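Local coordinates for uncharacterized protein (Bacteroides ovatus, PDB 4FS7), which is of unknown function but, as an extracellular leucine-rich repeat protein, probably binds other proteins, at residues 171-182 with 194-205; 317-325 with 338-346. All coordinates share one frame; numbering follows the deposited sequence.

Contact 1. Residues 171-182 with 194-205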
loop_
_atom_site.group_PDB
_atom_site.type_symbol
_atom_site.label_atom_id
_atom_site.label_comp_id
_atom_site.label_asym_id
_atom_site.label_seq_id
_atom_site.Cartn_x
_atom_site.Cartn_y
_atom_site.Cartn_z
ATOM N N ASP A 171 9.430 -12.508 11.179
ATOM C CA ASP A 171 10.589 -11.653 11.245
ATOM C C ASP A 171 11.629 -11.885 10.168
ATOM O O ASP A 171 12.433 -10.989 9.892
ATOM C CB ASP A 171 11.224 -11.729 12.617
ATOM C CG ASP A 171 12.124 -10.560 12.914
ATOM O OD1 ASP A 171 11.741 -9.354 12.717
ATOM O OD2 ASP A 171 13.249 -10.864 13.324
ATOM N N SER A 172 11.625 -13.041 9.523
ATOM C CA SER A 172 12.543 -13.328 8.458
ATOM C C SER A 172 12.125 -12.804 7.104
ATOM O O SER A 172 12.891 -12.898 6.126
ATOM C CB SER A 172 12.728 -14.859 8.311
ATOM O OG SER A 172 11.486 -15.484 7.937
HETATM N N MSE A 173 10.907 -12.287 6.995
HETATM C CA MSE A 173 10.362 -11.889 5.695
HETATM C C MSE A 173 11.137 -10.676 5.140
HETATM O O MSE A 173 11.416 -9.726 5.864
HETATM C CB MSE A 173 8.871 -11.581 5.830
HETATM C CG MSE A 173 8.195 -11.285 4.492
HETATM SE SE MSE A 173 6.317 -11.619 4.538
HETATM C CE MSE A 173 6.381 -13.567 4.682
ATOM N N GLU A 174 11.436 -10.713 3.839
ATOM C CA GLU A 174 12.219 -9.639 3.229
ATOM C C GLU A 174 11.455 -8.794 2.220
ATOM O O GLU A 174 11.929 -7.725 1.887
ATOM C CB GLU A 174 13.496 -10.176 2.653
ATOM C CG GLU A 174 14.439 -10.706 3.762
ATOM C CD GLU A 174 15.845 -11.077 3.340
ATOM O OE1 GLU A 174 16.189 -11.005 2.154
ATOM O OE2 GLU A 174 16.611 -11.504 4.260
ATOM N N THR A 175 10.329 -9.284 1.730
ATOM C CA THR A 175 9.521 -8.560 0.753
ATOM C C THR A 175 8.044 -8.597 1.165
ATOM O O THR A 175 7.520 -9.667 1.484
ATOM C CB THR A 175 9.625 -9.203 -0.642
ATOM O OG1 THR A 175 10.994 -9.269 -1.048
ATOM C CG2 THR A 175 8.793 -8.473 -1.670
ATOM N N LEU A 176 7.395 -7.439 1.202
ATOM C CA LEU A 176 5.952 -7.342 1.385
ATOM C C LEU A 176 5.294 -7.173 0.022
ATOM O O LEU A 176 5.629 -6.250 -0.728
ATOM C CB LEU A 176 5.513 -6.226 2.348
ATOM C CG LEU A 176 6.109 -6.236 3.751
ATOM C CD1 LEU A 176 5.487 -5.186 4.646
ATOM C CD2 LEU A 176 6.055 -7.639 4.347
ATOM N N HIS A 177 4.405 -8.093 -0.309
ATOM C CA HIS A 177 3.783 -8.144 -1.621
ATOM C C HIS A 177 2.784 -7.030 -1.883
ATOM O O HIS A 177 2.303 -6.356 -0.968
ATOM C CB HIS A 177 3.147 -9.528 -1.845
ATOM C CG HIS A 177 4.149 -10.588 -2.186
ATOM N ND1 HIS A 177 3.848 -11.632 -3.034
ATOM C CD2 HIS A 177 5.414 -10.813 -1.740
ATOM C CE1 HIS A 177 4.907 -12.433 -3.127
ATOM N NE2 HIS A 177 5.870 -11.965 -2.352
ATOM N N ASN A 178 2.494 -6.867 -3.158
ATOM C CA ASN A 178 1.610 -5.801 -3.607
ATOM C C ASN A 178 0.265 -5.804 -2.838
ATOM O O ASN A 178 -0.391 -6.833 -2.685
ATOM C CB ASN A 178 1.448 -5.962 -5.132
ATOM C CG ASN A 178 0.475 -4.989 -5.755
ATOM O OD1 ASN A 178 -0.610 -4.770 -5.250
ATOM N ND2 ASN A 178 0.875 -4.390 -6.852
ATOM N N GLY A 179 -0.111 -4.635 -2.319
ATOM C CA GLY A 179 -1.423 -4.454 -1.739
ATOM C C GLY A 179 -1.691 -5.281 -0.505
ATOM O O GLY A 179 -2.852 -5.374 -0.106
ATOM N N LEU A 180 -0.652 -5.766 0.169
ATOM C CA LEU A 180 -0.839 -6.703 1.280
ATOM C C LEU A 180 -1.815 -6.244 2.325
ATOM O O LEU A 180 -2.660 -7.036 2.801
ATOM C CB LEU A 180 0.498 -6.948 1.934
ATOM C CG LEU A 180 0.559 -7.972 3.048
ATOM C CD1 LEU A 180 0.015 -9.317 2.619
ATOM C CD2 LEU A 180 2.023 -8.128 3.511
ATOM N N PHE A 181 -1.726 -4.966 2.728
ATOM C CA PHE A 181 -2.602 -4.384 3.725
ATOM C C PHE A 181 -3.452 -3.224 3.164
ATOM O O PHE A 181 -3.905 -2.339 3.904
ATOM C CB PHE A 181 -1.814 -3.895 4.949
ATOM C CG PHE A 181 -1.086 -4.988 5.652
ATOM C CD1 PHE A 181 -1.781 -5.908 6.396
ATOM C CD2 PHE A 181 0.282 -5.163 5.536
ATOM C CE1 PHE A 181 -1.153 -6.927 7.025
ATOM C CE2 PHE A 181 0.912 -6.175 6.183
ATOM C CZ PHE A 181 0.193 -7.068 6.921
ATOM N N SER A 182 -3.677 -3.219 1.859
ATOM C CA SER A 182 -4.422 -2.136 1.213
ATOM C C SER A 182 -5.801 -2.026 1.856
ATOM O O SER A 182 -6.503 -3.012 1.943
ATOM C CB SER A 182 -4.591 -2.423 -0.264
ATOM O OG SER A 182 -5.259 -1.336 -0.901
ATOM N N ARG A 194 12.623 -7.311 10.740
ATOM C CA ARG A 194 13.851 -6.593 11.093
ATOM C C ARG A 194 14.865 -6.465 9.959
ATOM O O ARG A 194 15.713 -5.588 10.003
ATOM C CB ARG A 194 14.490 -7.199 12.361
ATOM C CG ARG A 194 13.649 -6.995 13.640
ATOM C CD ARG A 194 14.160 -7.843 14.822
ATOM N NE ARG A 194 13.388 -7.655 16.058
ATOM C CZ ARG A 194 12.557 -8.560 16.570
ATOM N NH1 ARG A 194 12.379 -9.716 15.948
ATOM N NH2 ARG A 194 11.906 -8.318 17.701
ATOM N N ASN A 195 14.780 -7.356 8.977
ATOM C CA ASN A 195 15.647 -7.349 7.803
ATOM C C ASN A 195 14.861 -7.127 6.500
ATOM O O ASN A 195 15.286 -7.529 5.437
ATOM C CB ASN A 195 16.432 -8.656 7.714
ATOM C CG ASN A 195 17.741 -8.509 6.974
ATOM O OD1 ASN A 195 18.097 -9.377 6.193
ATOM N ND2 ASN A 195 18.477 -7.426 7.233
ATOM N N LEU A 196 13.706 -6.478 6.590
ATOM C CA LEU A 196 12.883 -6.205 5.410
ATOM C C LEU A 196 13.695 -5.408 4.393
ATOM O O LEU A 196 14.393 -4.462 4.763
ATOM C CB LEU A 196 11.621 -5.413 5.801
ATOM C CG LEU A 196 10.537 -5.368 4.742
ATOM C CD1 LEU A 196 9.873 -6.730 4.533
ATOM C CD2 LEU A 196 9.503 -4.306 5.080
ATOM N N LYS A 197 13.556 -5.786 3.126
ATOM C CA LYS A 197 14.270 -5.170 1.988
ATOM C C LYS A 197 13.382 -4.315 1.098
ATOM O O LYS A 197 13.765 -3.240 0.650
ATOM C CB LYS A 197 14.883 -6.252 1.102
ATOM C CG LYS A 197 15.886 -7.205 1.830
ATOM C CD LYS A 197 17.193 -6.481 2.265
ATOM C CE LYS A 197 18.087 -7.298 3.180
ATOM N NZ LYS A 197 18.757 -8.410 2.461
ATOM N N ILE A 198 12.176 -4.822 0.846
ATOM C CA ILE A 198 11.271 -4.278 -0.189
ATOM C C ILE A 198 9.839 -4.216 0.293
ATOM O O ILE A 198 9.339 -5.217 0.817
ATOM C CB ILE A 198 11.353 -5.206 -1.464
ATOM C CG1 ILE A 198 12.746 -5.180 -2.075
ATOM C CG2 ILE A 198 10.249 -4.847 -2.475
ATOM C CD1 ILE A 198 12.970 -6.283 -3.109
ATOM N N ILE A 199 9.185 -3.081 0.077
ATOM C CA ILE A 199 7.727 -2.941 0.221
ATOM C C ILE A 199 7.210 -2.662 -1.180
ATOM O O ILE A 199 7.571 -1.644 -1.794
ATOM C CB ILE A 199 7.332 -1.825 1.208
ATOM C CG1 ILE A 199 7.797 -2.182 2.618
ATOM C CG2 ILE A 199 5.845 -1.545 1.135
ATOM C CD1 ILE A 199 7.643 -1.067 3.656
ATOM N N ARG A 200 6.379 -3.559 -1.700
ATOM C CA ARG A 200 5.866 -3.448 -3.054
ATOM C C ARG A 200 4.699 -2.485 -3.174
ATOM O O ARG A 200 4.212 -1.922 -2.195
ATOM C CB ARG A 200 5.530 -4.843 -3.597
ATOM C CG ARG A 200 6.772 -5.695 -3.829
ATOM C CD ARG A 200 6.447 -6.944 -4.631
ATOM N NE ARG A 200 7.623 -7.747 -4.957
ATOM C CZ ARG A 200 7.595 -9.068 -5.219
ATOM N NH1 ARG A 200 6.442 -9.738 -5.143
ATOM N NH2 ARG A 200 8.728 -9.734 -5.499
ATOM N N ASP A 201 4.238 -2.320 -4.406
ATOM C CA ASP A 201 3.217 -1.318 -4.727
ATOM C C ASP A 201 1.978 -1.473 -3.884
ATOM O O ASP A 201 1.534 -2.601 -3.640
ATOM C CB ASP A 201 2.796 -1.419 -6.210
ATOM C CG ASP A 201 3.901 -1.243 -7.227
ATOM O OD1 ASP A 201 4.988 -0.814 -6.916
ATOM O OD2 ASP A 201 3.631 -1.527 -8.425
ATOM N N TYR A 202 1.341 -0.372 -3.468
ATOM C CA TYR A 202 0.070 -0.343 -2.793
ATOM C C TYR A 202 0.064 -1.046 -1.448
ATOM O O TYR A 202 -1.015 -1.189 -0.897
ATOM C CB TYR A 202 -1.025 -0.944 -3.693
ATOM C CG TYR A 202 -1.240 -0.165 -4.958
ATOM C CD1 TYR A 202 -1.998 1.001 -4.980
ATOM C CD2 TYR A 202 -0.677 -0.589 -6.112
ATOM C CE1 TYR A 202 -2.184 1.710 -6.178
ATOM C CE2 TYR A 202 -0.833 0.130 -7.321
ATOM C CZ TYR A 202 -1.571 1.283 -7.323
ATOM O OH TYR A 202 -1.738 1.974 -8.506
ATOM N N CYS A 203 1.213 -1.387 -0.873
ATOM C CA CYS A 203 1.194 -2.276 0.301
ATOM C C CYS A 203 0.306 -1.764 1.440
ATOM O O CYS A 203 -0.435 -2.546 2.041
ATOM C CB CYS A 203 2.624 -2.527 0.758
ATOM S SG CYS A 203 2.791 -3.781 2.000
ATOM N N PHE A 204 0.441 -0.463 1.756
ATOM C CA PHE A 204 -0.293 0.155 2.844
ATOM C C PHE A 204 -1.228 1.242 2.321
ATOM O O PHE A 204 -1.707 2.065 3.094
ATOM C CB PHE A 204 0.629 0.717 3.929
ATOM C CG PHE A 204 1.507 -0.309 4.550
ATOM C CD1 PHE A 204 1.004 -1.136 5.568
ATOM C CD2 PHE A 204 2.805 -0.490 4.135
ATOM C CE1 PHE A 204 1.764 -2.090 6.153
ATOM C CE2 PHE A 204 3.593 -1.466 4.751
ATOM C CZ PHE A 204 3.065 -2.226 5.778
ATOM N N ALA A 205 -1.588 1.195 1.031
ATOM C CA ALA A 205 -2.506 2.201 0.502
ATOM C C ALA A 205 -3.829 2.191 1.225
ATOM O O ALA A 205 -4.382 1.130 1.447
ATOM C CB ALA A 205 -2.684 2.017 -0.996
HETATM O O HOH W 1 13.463 -9.656 7.810
HETATM O O HOH W 2 11.265 -9.551 -3.810
HETATM O O HOH W 3 3.750 -8.651 -5.177
#

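Contact 2. Residues 317-325 with 338-346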
loop_
_atom_site.group_PDB
_atom_site.type_symbol
_atom_site.label_atom_id
_atom_site.label_comp_id
_atom_site.label_asym_id
_atom_site.label_seq_id
_atom_site.Cartn_x
_atom_site.Cartn_y
_atom_site.Cartn_z
ATOM N N GLU A 317 3.035 22.919 -8.888
ATOM C CA GLU A 317 1.775 23.485 -9.383
ATOM C C GLU A 317 0.710 23.424 -8.273
ATOM O O GLU A 317 0.591 22.405 -7.566
ATOM C CB GLU A 317 1.325 22.774 -10.651
ATOM C CG GLU A 317 -0.050 23.228 -11.132
ATOM C CD GLU A 317 -0.402 22.933 -12.576
ATOM O OE1 GLU A 317 0.488 22.811 -13.394
ATOM O OE2 GLU A 317 -1.615 22.893 -12.786
ATOM N N SER A 318 -0.066 24.496 -8.128
ATOM C CA SER A 318 -1.165 24.553 -7.197
ATOM C C SER A 318 -0.722 24.552 -5.729
ATOM O O SER A 318 -1.538 24.335 -4.816
ATOM C CB SER A 318 -2.247 23.496 -7.494
ATOM O OG SER A 318 -3.086 23.913 -8.561
ATOM N N CYS A 319 0.527 24.957 -5.477
ATOM C CA CYS A 319 1.007 25.193 -4.093
ATOM C C CYS A 319 0.677 26.630 -3.739
ATOM O O CYS A 319 1.506 27.534 -3.793
ATOM C CB CYS A 319 2.487 24.881 -3.993
ATOM S SG CYS A 319 2.869 23.119 -4.093
ATOM N N THR A 320 -0.573 26.845 -3.383
ATOM C CA THR A 320 -1.194 28.159 -3.277
ATOM C C THR A 320 -0.845 28.958 -2.029
ATOM O O THR A 320 -1.189 30.145 -1.981
ATOM C CB THR A 320 -2.719 28.043 -3.397
ATOM O OG1 THR A 320 -3.180 27.046 -2.484
ATOM C CG2 THR A 320 -3.147 27.714 -4.849
ATOM N N SER A 321 -0.136 28.363 -1.081
ATOM C CA SER A 321 0.307 29.060 0.132
ATOM C C SER A 321 1.798 29.405 0.127
ATOM O O SER A 321 2.269 30.080 1.045
ATOM C CB SER A 321 0.015 28.186 1.369
ATOM O OG SER A 321 -1.367 28.099 1.623
ATOM N N LEU A 322 2.543 28.969 -0.881
ATOM C CA LEU A 322 3.982 29.148 -0.898
ATOM C C LEU A 322 4.318 30.588 -1.311
ATOM O O LEU A 322 3.943 31.014 -2.381
ATOM C CB LEU A 322 4.586 28.185 -1.922
ATOM C CG LEU A 322 6.121 28.158 -2.044
ATOM C CD1 LEU A 322 6.764 27.742 -0.661
ATOM C CD2 LEU A 322 6.533 27.261 -3.216
ATOM N N VAL A 323 5.028 31.306 -0.449
ATOM C CA VAL A 323 5.326 32.728 -0.647
ATOM C C VAL A 323 6.738 32.922 -1.148
ATOM O O VAL A 323 7.015 33.805 -1.990
ATOM C CB VAL A 323 5.119 33.487 0.693
ATOM C CG1 VAL A 323 5.745 34.912 0.584
ATOM C CG2 VAL A 323 3.671 33.576 0.974
ATOM N N SER A 324 7.670 32.143 -0.627
ATOM C CA SER A 324 9.111 32.266 -0.944
ATOM C C SER A 324 9.695 30.915 -1.277
ATOM O O SER A 324 9.382 29.915 -0.600
ATOM C CB SER A 324 9.892 32.830 0.250
ATOM O OG SER A 324 9.313 34.045 0.705
ATOM N N ILE A 325 10.610 30.898 -2.230
ATOM C CA ILE A 325 11.464 29.752 -2.429
ATOM C C ILE A 325 12.839 30.206 -2.936
ATOM O O ILE A 325 12.953 31.069 -3.832
ATOM C CB ILE A 325 10.824 28.678 -3.304
ATOM C CG1 ILE A 325 11.603 27.346 -3.251
ATOM C CG2 ILE A 325 10.672 29.217 -4.763
ATOM C CD1 ILE A 325 10.913 26.192 -4.010
ATOM N N SER A 338 5.944 24.512 -13.669
ATOM C CA SER A 338 6.471 24.095 -12.365
ATOM C C SER A 338 5.951 24.847 -11.171
ATOM O O SER A 338 5.880 24.271 -10.088
ATOM C CB SER A 338 8.010 24.113 -12.369
ATOM O OG SER A 338 8.587 23.086 -13.167
ATOM N N PHE A 339 5.601 26.136 -11.352
ATOM C CA PHE A 339 5.001 26.943 -10.293
ATOM C C PHE A 339 3.651 27.498 -10.745
ATOM O O PHE A 339 3.185 28.485 -10.208
ATOM C CB PHE A 339 5.964 28.075 -9.856
ATOM C CG PHE A 339 7.242 27.554 -9.250
ATOM C CD1 PHE A 339 7.293 27.276 -7.887
ATOM C CD2 PHE A 339 8.352 27.295 -10.002
ATOM C CE1 PHE A 339 8.453 26.780 -7.332
ATOM C CE2 PHE A 339 9.537 26.781 -9.441
ATOM C CZ PHE A 339 9.572 26.545 -8.096
ATOM N N ARG A 340 2.975 26.813 -11.656
ATOM C CA ARG A 340 1.708 27.297 -12.128
ATOM C C ARG A 340 0.737 27.357 -10.962
ATOM O O ARG A 340 0.603 26.424 -10.158
ATOM C CB ARG A 340 1.134 26.409 -13.234
ATOM C CG ARG A 340 -0.307 26.811 -13.629
ATOM C CD ARG A 340 -0.818 26.100 -14.848
ATOM N NE ARG A 340 -2.149 26.593 -15.202
ATOM C CZ ARG A 340 -3.296 26.000 -14.947
ATOM N NH1 ARG A 340 -3.360 24.853 -14.279
ATOM N NH2 ARG A 340 -4.409 26.594 -15.325
ATOM N N GLY A 341 -0.023 28.446 -10.886
ATOM C CA GLY A 341 -1.049 28.563 -9.891
ATOM C C GLY A 341 -0.545 28.742 -8.474
ATOM O O GLY A 341 -1.312 28.587 -7.517
ATOM N N CYS A 342 0.714 29.135 -8.303
ATOM C CA CYS A 342 1.233 29.456 -6.968
ATOM C C CYS A 342 0.857 30.903 -6.669
ATOM O O CYS A 342 1.670 31.845 -6.825
ATOM C CB CYS A 342 2.741 29.255 -6.902
ATOM S SG CYS A 342 3.161 27.444 -6.914
ATOM N N THR A 343 -0.395 31.074 -6.264
ATOM C CA THR A 343 -1.041 32.376 -6.090
ATOM C C THR A 343 -0.367 33.300 -5.098
ATOM O O THR A 343 -0.494 34.523 -5.204
ATOM C CB THR A 343 -2.453 32.165 -5.565
ATOM O OG1 THR A 343 -3.079 31.124 -6.321
ATOM C CG2 THR A 343 -3.272 33.458 -5.621
ATOM N N SER A 344 0.312 32.725 -4.121
ATOM C CA SER A 344 0.981 33.506 -3.081
ATOM C C SER A 344 2.450 33.778 -3.344
ATOM O O SER A 344 3.077 34.508 -2.590
ATOM C CB SER A 344 0.840 32.804 -1.694
ATOM O OG SER A 344 -0.512 32.636 -1.305
ATOM N N LEU A 345 3.028 33.220 -4.400
ATOM C CA LEU A 345 4.468 33.246 -4.612
ATOM C C LEU A 345 4.886 34.686 -4.914
ATOM O O LEU A 345 4.435 35.272 -5.884
ATOM C CB LEU A 345 4.877 32.315 -5.749
ATOM C CG LEU A 345 6.355 32.196 -6.031
ATOM C CD1 LEU A 345 7.103 31.649 -4.818
ATOM C CD2 LEU A 345 6.569 31.379 -7.274
ATOM N N SER A 346 5.816 35.203 -4.114
ATOM C CA SER A 346 6.281 36.585 -4.214
ATOM C C SER A 346 7.786 36.683 -4.356
ATOM O O SER A 346 8.278 37.609 -4.987
ATOM C CB SER A 346 5.854 37.359 -2.963
ATOM O OG SER A 346 6.368 38.681 -2.991
#

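Contact 1. Residues 171-182 with 194-205
R200 lies alongside H177, both side chains pointing the same way. Its NH1 sits over the centre of the imidazole, 3.6 Å from H177 NE2. The two planes are 38° apart, so the groups are tilted and not stacked flat. The R200 chain is extended from CG to NE and passes T175, whose CG2 rests over one face of the guanidinium, 3.6 Å from R200 NE. One water joins R200 NH1 to the backbone N of N178.

Beside them, T175 and I198 point the same way from neighbouring parallel strands. L176 is on the other face of the sheet, turned into the core. It crosses L196 at about a right angle, with L176 CG 3.9 Å from L196 CD1. Its CB meets C203 SG at 3.7 Å, and its CD1 reaches F204 CZ. C203 SG is anti to its backbone N (chi1 -171°), which brings the sulfur against both L176 CB and L180 CB. The rings of F181 and F204 are nearly parallel, planes at 13°, but slid apart so that they barely overlap.

At the other end, D171 and R194 cross at about a right angle. R194 NH1 bonds D171 OD2 at 3.0 Å in a salt bridge. D171 OD2 lies in the guanidinium plane of R194, yet the N-H meets it from well above the carboxylate plane. R194 N binds the other oxygen, OD1.

Just before the strands, E174 O takes two backbone bonds, from I198 N at 3.1 Å and K197 N at 2.8 Å. Further on, F181 N binds C203 O at 2.8 Å. Equivalent residues stacked turn on turn, joined by short parallel strands, fit a leucine-rich repeat solenoid, here of the BspA type.

Contact 2. Residues 317-325 with 338-346
E317 and R340 run side by side on successive coils of a BspA-type leucine-rich repeat solenoid. With CG anti to the backbone N (chi1 174°) and the chain extended beyond it, E317 runs alongside the equally extended R340, and its carboxylate arrives beside the guanidinium. E317 CB lies near R340 O. CG comes closer to the same oxygen, at 3.4 Å. CD and OE1 pack on the aliphatic part of R340, with OE1 3.7 Å from R340 CB. At the tip, OE2 accepts from R340 NH1 at 3.0 Å in a salt bridge. It lies in the guanidinium plane, while the N-H comes from above the carboxylate plane; the two planes are 71° apart. The carboxylate has further partners: Y294 OH binds OE2 and R337 NE pairs with OE1. Several groups thus hold it in place.

The backbone adds two bonds between the coils. S318 N binds R340 O at 2.9 Å, almost straight on to the carbonyl. S346 N binds V323 O at 2.8 Å. In the interior, I325 CD1 meets the edge of the F339 ring, 4.2 Å from CE1. F339 itself belongs to a row of near-parallel rings with F316 and F362. In the turns, C319 CB touches C342 SG, and T320 CG2 packs by G341 O. Nearby, the hydroxyl S344 OG donates to the backbone oxygen T320 O at 2.7 Å.

Contact 1 comes first along the chain and contact 2 follows, with no overlap. Their centres are about 36 Å apart and their nearest atoms about 21 Å apart, so they do not touch. Contact 1 lies near the middle of the chain, in the parallel sheet that runs from strand 175-176 to strand 266-267. Contact 2 lies toward the C-terminal end; its first segment ends in the short strand 324-325, and its second stops just before that strand's partner, 347-348. Each belongs to a different BspA-type repeat range. Both join one coil to the next in register. Local contacts of this kind, made at separate places, build one elongated solenoid without any direct link between the two sites.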